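Local atomic coordinates of LRR receptor-like serine/threonine-protein kinase RGI3 (Arabidopsis thaliana, PDB entry 5HZ0), a protein that acts with related receptors as a cell-surface receptor kinase for RGF peptide hormones, which maintain the root stem cell niche. Residues 147-155 against 169-180; 556-566 against 578-589. The protein carries 5 engineered substitutions. One frame throughout, in Å; residues are numbered along the deposited sequence.

The chain is the extracellular, leucine-rich repeat part of the receptor and forms a curved solenoid. From the N terminus, contact 1 comes first. Residues 147-155 leave strand 145-147, the chain runs through strand 162-164, and residues 169-180 close the loop on them. Contact 2 follows far down the chain. Residues 556-566 are joined to 578-589 by way of strand 570-572. The contacts lie in series and neither nest nor cross. Their centres are about 71 Å apart, on opposite sides of the chain's centre. Contact 1 joins successive turns of the solenoid in the N-terminal half, and contact 2 joins successive turns near the C-terminal end.

Contact 1. Residues 147-155 against 169-180; sequences RGELPWEIG and SLSGKLPASIGN
W152 lays its indole against residues 175-177 at the exposed margin of the contact. S177 sits over one ring face, with CB 4.0 Å from the centroid of the W152 six-membered ring, a CH-pi contact. P175 comes in obliquely, its CB 3.6 Å from W152 CE3. With CG anti to the backbone N (chi1 -177°), the W152 ring is carried alongside the 3-10 turn of residues 176-180. S177 OG also donates to W152 O, but the modelled length is too short to be trusted.

The tight part is the buried group of L150, L170, P175 and I178. L150 CD2 meets P175 CD at 3.9 Å and I178 CD1 at 4.0 Å. L150 crosses both of these side chains at about a right angle. I154 and I178 lie side by side, and L165 of the intervening loop also touches L150. Both segments carry the G-x-L-P-x-x-I-G pattern of plant-specific leucine-rich repeats, so the I154 and I178 that meet here are equivalent residues of adjoining repeats.

L170 closes the other end of this apolar layer. Its CD2 is 3.8 Å from L150 CB, while its CG lies near G148 O. A serine in place of L170 lacks the branch that meets L150 CB and would probably leave a gap beside it. Next to it, S171 N donates an almost straight bond to G148 O (3.0 Å, 169°). The donor stands above the carbonyl plane.

Like W152, E149 and R147 are exposed, and their side is looser. E149 stretches its extended chain over G172, and its OE1 accepts a weak hydrogen bond from K173 N, at 3.4 Å. The charged ends of E149 and K173 do not meet. R147 CG lies against S169 CB at 3.4 Å, and S169 OG is bonded to K144 O.

Contact 2. Residues 556-566 against 578-589; sequences GEIPSRFSDLK and LTGNLNVLTDLQ
F562 touches V584 through CB, at 4.1 Å from V584 CG2, while its ring turns away into its own segment. L565 CD1 sits over the centre of one ring face. P559 CD lies against the opposite face, offset toward the rim. V584 faces the 3-10 turn of residues 560-564. Its CG2, anti to the backbone N, points in among S560 O, S563 N and F562 CB. V584 CG1 meets I558 CG2 at 3.6 Å. The longer branch of I558 ends in CD1, which touches both L582 CD2 and L585 CD2. L588 CD2 lies by the carbonyl oxygens of S563 and L565.

Polar contacts lie at the two ends. T579 N gives G556 O a nearly straight bond (2.7 Å, 169°), and T579 OG1 adds a weak one. K566 NZ bonds to S563 O at 2.7 Å. It also forms a salt bridge with D587 OD1, but that distance is too short and D587 is poorly ordered, so its detail is doubtful. Stacking of one turn on the next by I558, V584 and L585 is characteristic of the leucine-rich repeat solenoid, here close to its C-terminal end.

Contact 1. Residues 147-155 against 169-180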
loop_
_atom_site.group_PDB
_atom_site.type_symbol
_atom_site.label_atom_id
_atom_site.label_comp_id
_atom_site.label_asym_id
_atom_site.label_seq_id
_atom_site.Cartn_x
_atom_site.Cartn_y
_atom_site.Cartn_z
ATOM N N ARG A 147 16.297 -23.327 -6.892
ATOM C CA ARG A 147 17.041 -22.974 -5.677
ATOM C C ARG A 147 18.522 -23.007 -5.941
ATOM O O ARG A 147 18.945 -23.293 -7.052
ATOM C CB ARG A 147 16.746 -23.950 -4.535
ATOM C CG ARG A 147 15.316 -23.952 -4.055
ATOM C CD ARG A 147 15.093 -24.983 -2.955
ATOM N NE ARG A 147 15.814 -24.648 -1.730
ATOM C CZ ARG A 147 15.824 -25.420 -0.650
ATOM N NH1 ARG A 147 15.149 -26.560 -0.659
ATOM N NH2 ARG A 147 16.502 -25.058 0.432
ATOM N N GLY A 148 19.307 -22.747 -4.906
ATOM C CA GLY A 148 20.742 -22.825 -5.032
ATOM C C GLY A 148 21.304 -21.472 -5.359
ATOM O O GLY A 148 20.557 -20.526 -5.589
ATOM N N GLU A 149 22.626 -21.372 -5.355
ATOM C CA GLU A 149 23.292 -20.151 -5.764
ATOM C C GLU A 149 23.354 -20.071 -7.289
ATOM O O GLU A 149 23.390 -21.091 -7.973
ATOM C CB GLU A 149 24.703 -20.089 -5.171
ATOM C CG GLU A 149 24.759 -19.627 -3.724
ATOM C CD GLU A 149 26.164 -19.226 -3.284
ATOM O OE1 GLU A 149 26.299 -18.364 -2.385
ATOM O OE2 GLU A 149 27.137 -19.783 -3.825
ATOM N N LEU A 150 23.365 -18.858 -7.826
ATOM C CA LEU A 150 23.578 -18.689 -9.254
ATOM C C LEU A 150 24.985 -19.195 -9.551
ATOM O O LEU A 150 25.954 -18.720 -8.957
ATOM C CB LEU A 150 23.421 -17.216 -9.656
ATOM C CG LEU A 150 23.609 -16.843 -11.127
ATOM C CD1 LEU A 150 22.509 -17.440 -12.007
ATOM C CD2 LEU A 150 23.677 -15.329 -11.287
ATOM N N PRO A 151 25.102 -20.179 -10.453
ATOM C CA PRO A 151 26.419 -20.787 -10.668
ATOM C C PRO A 151 27.437 -19.823 -11.256
ATOM O O PRO A 151 27.121 -18.983 -12.095
ATOM C CB PRO A 151 26.129 -21.932 -11.644
ATOM C CG PRO A 151 24.871 -21.527 -12.338
ATOM C CD PRO A 151 24.070 -20.760 -11.330
ATOM N N TRP A 152 28.664 -19.962 -10.779
ATOM C CA TRP A 152 29.800 -19.185 -11.224
ATOM C C TRP A 152 29.905 -19.178 -12.759
ATOM O O TRP A 152 30.174 -18.137 -13.402
ATOM C CB TRP A 152 31.049 -19.797 -10.595
ATOM C CG TRP A 152 32.273 -19.072 -10.911
ATOM C CD1 TRP A 152 33.172 -19.372 -11.890
ATOM C CD2 TRP A 152 32.761 -17.901 -10.256
ATOM N NE1 TRP A 152 34.192 -18.453 -11.888
ATOM C CE2 TRP A 152 33.963 -17.538 -10.888
ATOM C CE3 TRP A 152 32.296 -17.116 -9.197
ATOM C CZ2 TRP A 152 34.708 -16.431 -10.497
ATOM C CZ3 TRP A 152 33.035 -16.014 -8.815
ATOM C CH2 TRP A 152 34.227 -15.684 -9.460
ATOM N N GLU A 153 29.627 -20.333 -13.353
ATOM C CA GLU A 153 29.782 -20.513 -14.797
ATOM C C GLU A 153 28.911 -19.573 -15.635
ATOM O O GLU A 153 29.085 -19.475 -16.849
ATOM C CB GLU A 153 29.515 -21.963 -15.176
ATOM C CG GLU A 153 30.616 -22.929 -14.733
ATOM C CD GLU A 153 30.594 -23.270 -13.240
ATOM O OE1 GLU A 153 29.661 -22.854 -12.512
ATOM O OE2 GLU A 153 31.526 -23.968 -12.804
ATOM N N ILE A 154 27.977 -18.879 -14.993
ATOM C CA ILE A 154 27.141 -17.924 -15.702
ATOM C C ILE A 154 27.992 -16.850 -16.367
ATOM O O ILE A 154 27.566 -16.245 -17.347
ATOM C CB ILE A 154 26.103 -17.244 -14.790
ATOM C CG1 ILE A 154 24.958 -16.682 -15.636
ATOM C CG2 ILE A 154 26.746 -16.134 -13.968
ATOM C CD1 ILE A 154 24.222 -17.729 -16.397
ATOM N N GLY A 155 29.201 -16.633 -15.854
ATOM C CA GLY A 155 30.050 -15.598 -16.416
ATOM C C GLY A 155 30.570 -15.976 -17.789
ATOM O O GLY A 155 31.170 -15.166 -18.501
ATOM N N SER A 169 13.696 -19.374 -5.599
ATOM C CA SER A 169 14.350 -19.549 -4.316
ATOM C C SER A 169 15.868 -19.379 -4.385
ATOM O O SER A 169 16.588 -19.809 -3.487
ATOM C CB SER A 169 13.904 -20.835 -3.644
ATOM O OG SER A 169 12.519 -20.742 -3.354
ATOM N N LEU A 170 16.351 -18.837 -5.500
ATOM C CA LEU A 170 17.779 -18.572 -5.661
ATOM C C LEU A 170 18.335 -17.819 -4.467
ATOM O O LEU A 170 17.783 -16.794 -4.051
ATOM C CB LEU A 170 18.039 -17.766 -6.927
ATOM C CG LEU A 170 19.176 -18.346 -7.761
ATOM C CD1 LEU A 170 18.684 -19.513 -8.598
ATOM C CD2 LEU A 170 19.777 -17.278 -8.610
ATOM N N SER A 171 19.431 -18.336 -3.922
ATOM C CA SER A 171 19.978 -17.829 -2.672
ATOM C C SER A 171 21.451 -17.521 -2.805
ATOM O O SER A 171 22.022 -17.680 -3.872
ATOM C CB SER A 171 19.788 -18.856 -1.561
ATOM O OG SER A 171 20.511 -20.049 -1.843
ATOM N N GLY A 172 22.069 -17.098 -1.705
ATOM C CA GLY A 172 23.483 -16.755 -1.713
ATOM C C GLY A 172 23.819 -15.445 -2.398
ATOM O O GLY A 172 22.933 -14.692 -2.796
ATOM N N LYS A 173 25.108 -15.159 -2.514
ATOM C CA LYS A 173 25.561 -13.937 -3.169
ATOM C C LYS A 173 25.706 -14.146 -4.682
ATOM O O LYS A 173 26.078 -15.229 -5.135
ATOM C CB LYS A 173 26.883 -13.460 -2.559
ATOM C CG LYS A 173 28.036 -14.431 -2.737
ATOM C CD LYS A 173 29.339 -13.851 -2.212
ATOM C CE LYS A 173 29.707 -14.457 -0.886
ATOM N NZ LYS A 173 28.690 -14.147 0.151
ATOM N N LEU A 174 25.391 -13.121 -5.464
ATOM C CA LEU A 174 25.623 -13.189 -6.897
ATOM C C LEU A 174 27.114 -13.287 -7.098
ATOM O O LEU A 174 27.866 -12.537 -6.489
ATOM C CB LEU A 174 25.103 -11.933 -7.590
ATOM C CG LEU A 174 23.616 -11.639 -7.473
ATOM C CD1 LEU A 174 23.316 -10.320 -8.135
ATOM C CD2 LEU A 174 22.828 -12.759 -8.113
ATOM N N PRO A 175 27.551 -14.213 -7.959
ATOM C CA PRO A 175 28.983 -14.470 -8.145
ATOM C C PRO A 175 29.691 -13.289 -8.800
ATOM O O PRO A 175 29.080 -12.573 -9.585
ATOM C CB PRO A 175 28.998 -15.664 -9.097
ATOM C CG PRO A 175 27.715 -15.551 -9.863
ATOM C CD PRO A 175 26.713 -14.999 -8.882
ATOM N N ALA A 176 30.971 -13.107 -8.489
ATOM C CA ALA A 176 31.786 -12.057 -9.084
ATOM C C ALA A 176 31.868 -12.275 -10.601
ATOM O O ALA A 176 32.122 -11.344 -11.380
ATOM C CB ALA A 176 33.170 -12.052 -8.444
ATOM N N SER A 177 31.591 -13.516 -10.995
ATOM C CA SER A 177 31.457 -13.938 -12.383
ATOM C C SER A 177 30.584 -12.995 -13.196
ATOM O O SER A 177 30.797 -12.815 -14.385
ATOM C CB SER A 177 30.749 -15.288 -12.400
ATOM O OG SER A 177 31.660 -16.348 -12.514
ATOM N N ILE A 178 29.574 -12.427 -12.546
ATOM C CA ILE A 178 28.613 -11.574 -13.215
ATOM C C ILE A 178 29.297 -10.428 -13.955
ATOM O O ILE A 178 28.816 -10.017 -15.004
ATOM C CB ILE A 178 27.502 -11.077 -12.248
ATOM C CG1 ILE A 178 26.147 -11.154 -12.943
ATOM C CG2 ILE A 178 27.786 -9.675 -11.702
ATOM C CD1 ILE A 178 25.745 -12.563 -13.278
ATOM N N GLY A 179 30.441 -9.963 -13.451
ATOM C CA GLY A 179 31.173 -8.891 -14.113
ATOM C C GLY A 179 31.750 -9.215 -15.501
ATOM O O GLY A 179 32.245 -8.327 -16.219
ATOM N N ASN A 180 31.716 -10.491 -15.870
ATOM C CA ASN A 180 32.182 -10.917 -17.179
ATOM C C ASN A 180 31.105 -10.724 -18.254
ATOM O O ASN A 180 31.367 -10.889 -19.439
ATOM C CB ASN A 180 32.631 -12.382 -17.145
ATOM C CG ASN A 180 34.089 -12.532 -16.761
ATOM O OD1 ASN A 180 34.425 -13.222 -15.793
ATOM N ND2 ASN A 180 34.969 -11.881 -17.520
#

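Contact 2. Residues 556-566 against 578-589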
loop_
_atom_site.group_PDB
_atom_site.type_symbol
_atom_site.label_atom_id
_atom_site.label_comp_id
_atom_site.label_asym_id
_atom_site.label_seq_id
_atom_site.Cartn_x
_atom_site.Cartn_y
_atom_site.Cartn_z
ATOM N N GLY A 556 -34.662 7.709 34.899
ATOM C CA GLY A 556 -35.598 6.668 34.526
ATOM C C GLY A 556 -34.908 5.322 34.452
ATOM O O GLY A 556 -33.851 5.120 35.055
ATOM N N GLU A 557 -35.496 4.403 33.697
ATOM C CA GLU A 557 -34.995 3.038 33.615
ATOM C C GLU A 557 -34.468 2.722 32.226
ATOM O O GLU A 557 -34.823 3.384 31.248
ATOM C CB GLU A 557 -36.096 2.034 34.001
ATOM C CG GLU A 557 -36.562 2.158 35.450
ATOM C CD GLU A 557 -37.626 1.138 35.824
ATOM O OE1 GLU A 557 -38.213 0.517 34.911
ATOM O OE2 GLU A 557 -37.872 0.959 37.037
ATOM N N ILE A 558 -33.599 1.729 32.146
ATOM C CA ILE A 558 -33.166 1.221 30.857
ATOM C C ILE A 558 -34.390 0.748 30.084
ATOM O O ILE A 558 -35.094 -0.145 30.522
ATOM C CB ILE A 558 -32.154 0.067 31.018
ATOM C CG1 ILE A 558 -30.827 0.602 31.562
ATOM C CG2 ILE A 558 -31.911 -0.617 29.698
ATOM C CD1 ILE A 558 -29.811 -0.465 31.825
ATOM N N PRO A 559 -34.660 1.375 28.934
ATOM C CA PRO A 559 -35.840 1.035 28.127
ATOM C C PRO A 559 -35.898 -0.445 27.734
ATOM O O PRO A 559 -34.872 -1.032 27.380
ATOM C CB PRO A 559 -35.685 1.921 26.886
ATOM C CG PRO A 559 -34.255 2.378 26.903
ATOM C CD PRO A 559 -33.868 2.460 28.331
ATOM N N SER A 560 -37.094 -1.030 27.804
ATOM C CA SER A 560 -37.295 -2.441 27.496
ATOM C C SER A 560 -36.849 -2.777 26.079
ATOM O O SER A 560 -36.340 -3.873 25.810
ATOM C CB SER A 560 -38.761 -2.847 27.721
ATOM O OG SER A 560 -39.640 -2.215 26.799
ATOM N N ARG A 561 -36.996 -1.814 25.179
ATOM C CA ARG A 561 -36.555 -2.008 23.800
ATOM C C ARG A 561 -35.068 -2.361 23.710
ATOM O O ARG A 561 -34.629 -2.925 22.714
ATOM C CB ARG A 561 -36.856 -0.772 22.953
ATOM C CG ARG A 561 -36.765 -1.015 21.452
ATOM C CD ARG A 561 -38.015 -1.699 20.929
ATOM N NE ARG A 561 -39.205 -0.908 21.235
ATOM C CZ ARG A 561 -40.266 -0.807 20.440
ATOM N NH1 ARG A 561 -40.297 -1.445 19.278
ATOM N NH2 ARG A 561 -41.299 -0.061 20.806
ATOM N N PHE A 562 -34.303 -2.045 24.756
ATOM C CA PHE A 562 -32.873 -2.352 24.792
ATOM C C PHE A 562 -32.582 -3.842 24.672
ATOM O O PHE A 562 -31.453 -4.235 24.369
ATOM C CB PHE A 562 -32.216 -1.794 26.056
ATOM C CG PHE A 562 -31.511 -0.476 25.853
ATOM C CD1 PHE A 562 -32.032 0.488 24.994
ATOM C CD2 PHE A 562 -30.339 -0.190 26.541
ATOM C CE1 PHE A 562 -31.390 1.709 24.820
ATOM C CE2 PHE A 562 -29.691 1.019 26.376
ATOM C CZ PHE A 562 -30.215 1.973 25.514
ATOM N N SER A 563 -33.593 -4.677 24.909
ATOM C CA SER A 563 -33.404 -6.115 24.743
ATOM C C SER A 563 -33.196 -6.472 23.271
ATOM O O SER A 563 -32.695 -7.546 22.943
ATOM C CB SER A 563 -34.585 -6.894 25.325
ATOM O OG SER A 563 -35.807 -6.462 24.757
ATOM N N ASP A 564 -33.574 -5.549 22.393
ATOM C CA ASP A 564 -33.480 -5.745 20.959
ATOM C C ASP A 564 -32.103 -5.441 20.379
ATOM O O ASP A 564 -31.868 -5.696 19.192
ATOM C CB ASP A 564 -34.529 -4.901 20.232
ATOM C CG ASP A 564 -35.887 -5.561 20.204
ATOM O OD1 ASP A 564 -35.939 -6.811 20.226
ATOM O OD2 ASP A 564 -36.899 -4.828 20.150
ATOM N N LEU A 565 -31.173 -4.922 21.177
ATOM C CA LEU A 565 -29.884 -4.674 20.561
ATOM C C LEU A 565 -29.140 -5.963 20.768
ATOM O O LEU A 565 -28.407 -6.124 21.739
ATOM C CB LEU A 565 -29.160 -3.534 21.288
ATOM C CG LEU A 565 -29.903 -2.191 21.273
ATOM C CD1 LEU A 565 -29.396 -1.247 22.360
ATOM C CD2 LEU A 565 -29.800 -1.557 19.905
ATOM N N LYS A 566 -29.224 -6.820 19.759
ATOM C CA LYS A 566 -28.795 -8.198 19.903
ATOM C C LYS A 566 -27.365 -8.286 19.455
ATOM O O LYS A 566 -26.692 -9.284 19.698
ATOM C CB LYS A 566 -29.655 -9.119 19.037
ATOM C CG LYS A 566 -30.272 -10.281 19.778
ATOM C CD LYS A 566 -31.268 -9.769 20.812
ATOM C CE LYS A 566 -31.445 -10.754 21.994
ATOM N NZ LYS A 566 -32.088 -10.145 23.222
ATOM N N LEU A 578 -29.716 6.663 36.361
ATOM C CA LEU A 578 -30.552 5.519 35.993
ATOM C C LEU A 578 -31.050 4.655 37.176
ATOM O O LEU A 578 -30.318 4.418 38.146
ATOM C CB LEU A 578 -29.793 4.648 34.976
ATOM C CG LEU A 578 -29.861 5.041 33.484
ATOM C CD1 LEU A 578 -29.780 6.510 33.331
ATOM C CD2 LEU A 578 -28.794 4.360 32.617
ATOM N N THR A 579 -32.300 4.193 37.089
ATOM C CA THR A 579 -32.895 3.347 38.142
ATOM C C THR A 579 -33.533 2.066 37.625
ATOM O O THR A 579 -33.512 1.774 36.420
ATOM C CB THR A 579 -33.999 4.069 38.979
ATOM O OG1 THR A 579 -34.978 4.663 38.110
ATOM C CG2 THR A 579 -33.408 5.125 39.909
ATOM N N GLY A 580 -34.118 1.317 38.561
ATOM C CA GLY A 580 -34.747 0.048 38.258
ATOM C C GLY A 580 -33.685 -1.015 38.191
ATOM O O GLY A 580 -32.580 -0.805 38.664
ATOM N N ASN A 581 -34.016 -2.158 37.607
ATOM C CA ASN A 581 -33.073 -3.257 37.505
ATOM C C ASN A 581 -32.537 -3.483 36.097
ATOM O O ASN A 581 -32.810 -2.707 35.191
ATOM C CB ASN A 581 -33.656 -4.542 38.099
ATOM C CG ASN A 581 -34.823 -5.086 37.303
ATOM O OD1 ASN A 581 -34.647 -5.555 36.184
ATOM N ND2 ASN A 581 -36.018 -5.057 37.893
ATOM N N LEU A 582 -31.723 -4.517 35.939
ATOM C CA LEU A 582 -31.077 -4.819 34.662
ATOM C C LEU A 582 -31.716 -5.915 33.817
ATOM O O LEU A 582 -31.133 -6.331 32.822
ATOM C CB LEU A 582 -29.586 -5.096 34.865
ATOM C CG LEU A 582 -28.886 -3.925 35.555
ATOM C CD1 LEU A 582 -27.426 -4.237 35.801
ATOM C CD2 LEU A 582 -29.051 -2.617 34.747
ATOM N N ASN A 583 -32.873 -6.418 34.233
ATOM C CA ASN A 583 -33.462 -7.619 33.624
ATOM C C ASN A 583 -33.554 -7.595 32.108
ATOM O O ASN A 583 -33.381 -8.621 31.452
ATOM C CB ASN A 583 -34.825 -7.943 34.251
ATOM C CG ASN A 583 -34.703 -8.347 35.719
ATOM O OD1 ASN A 583 -33.617 -8.718 36.185
ATOM N ND2 ASN A 583 -35.810 -8.264 36.456
ATOM N N VAL A 584 -33.797 -6.410 31.562
ATOM C CA VAL A 584 -33.876 -6.208 30.123
ATOM C C VAL A 584 -32.556 -6.575 29.416
ATOM O O VAL A 584 -32.551 -6.961 28.249
ATOM C CB VAL A 584 -34.293 -4.756 29.817
ATOM C CG1 VAL A 584 -33.387 -3.793 30.549
ATOM C CG2 VAL A 584 -34.288 -4.481 28.315
ATOM N N LEU A 585 -31.445 -6.496 30.138
ATOM C CA LEU A 585 -30.137 -6.810 29.558
ATOM C C LEU A 585 -29.751 -8.299 29.576
ATOM O O LEU A 585 -28.800 -8.697 28.892
ATOM C CB LEU A 585 -29.038 -6.011 30.270
ATOM C CG LEU A 585 -28.682 -4.582 29.854
ATOM C CD1 LEU A 585 -29.818 -3.894 29.104
ATOM C CD2 LEU A 585 -28.291 -3.780 31.091
ATOM N N THR A 586 -30.476 -9.114 30.346
ATOM C CA THR A 586 -29.993 -10.461 30.714
ATOM C C THR A 586 -29.794 -11.441 29.554
ATOM O O THR A 586 -28.989 -12.366 29.653
ATOM C CB THR A 586 -30.841 -11.137 31.849
ATOM O OG1 THR A 586 -32.240 -11.026 31.559
ATOM C CG2 THR A 586 -30.559 -10.481 33.205
ATOM N N ASP A 587 -30.526 -11.253 28.466
ATOM C CA ASP A 587 -30.373 -12.142 27.312
ATOM C C ASP A 587 -29.484 -11.662 26.146
ATOM O O ASP A 587 -29.449 -12.307 25.093
ATOM C CB ASP A 587 -31.729 -12.713 26.847
ATOM C CG ASP A 587 -32.381 -11.907 25.726
ATOM O OD1 ASP A 587 -32.024 -10.720 25.490
ATOM O OD2 ASP A 587 -33.288 -12.489 25.086
ATOM N N LEU A 588 -28.792 -10.534 26.299
ATOM C CA LEU A 588 -27.950 -10.103 25.198
ATOM C C LEU A 588 -26.677 -10.941 25.209
ATOM O O LEU A 588 -25.775 -10.740 26.027
ATOM C CB LEU A 588 -27.614 -8.623 25.360
ATOM C CG LEU A 588 -28.802 -7.660 25.376
ATOM C CD1 LEU A 588 -28.360 -6.215 25.576
ATOM C CD2 LEU A 588 -29.584 -7.794 24.082
ATOM N N GLN A 589 -26.578 -11.816 24.216
ATOM C CA GLN A 589 -25.568 -12.869 24.208
ATOM C C GLN A 589 -24.228 -12.402 23.653
ATOM O O GLN A 589 -23.180 -12.984 23.941
ATOM C CB GLN A 589 -26.086 -14.098 23.441
ATOM C CG GLN A 589 -26.354 -13.872 21.950
ATOM C CD GLN A 589 -27.706 -13.221 21.646
ATOM O OE1 GLN A 589 -28.418 -12.765 22.545
ATOM N NE2 GLN A 589 -28.063 -13.182 20.368
#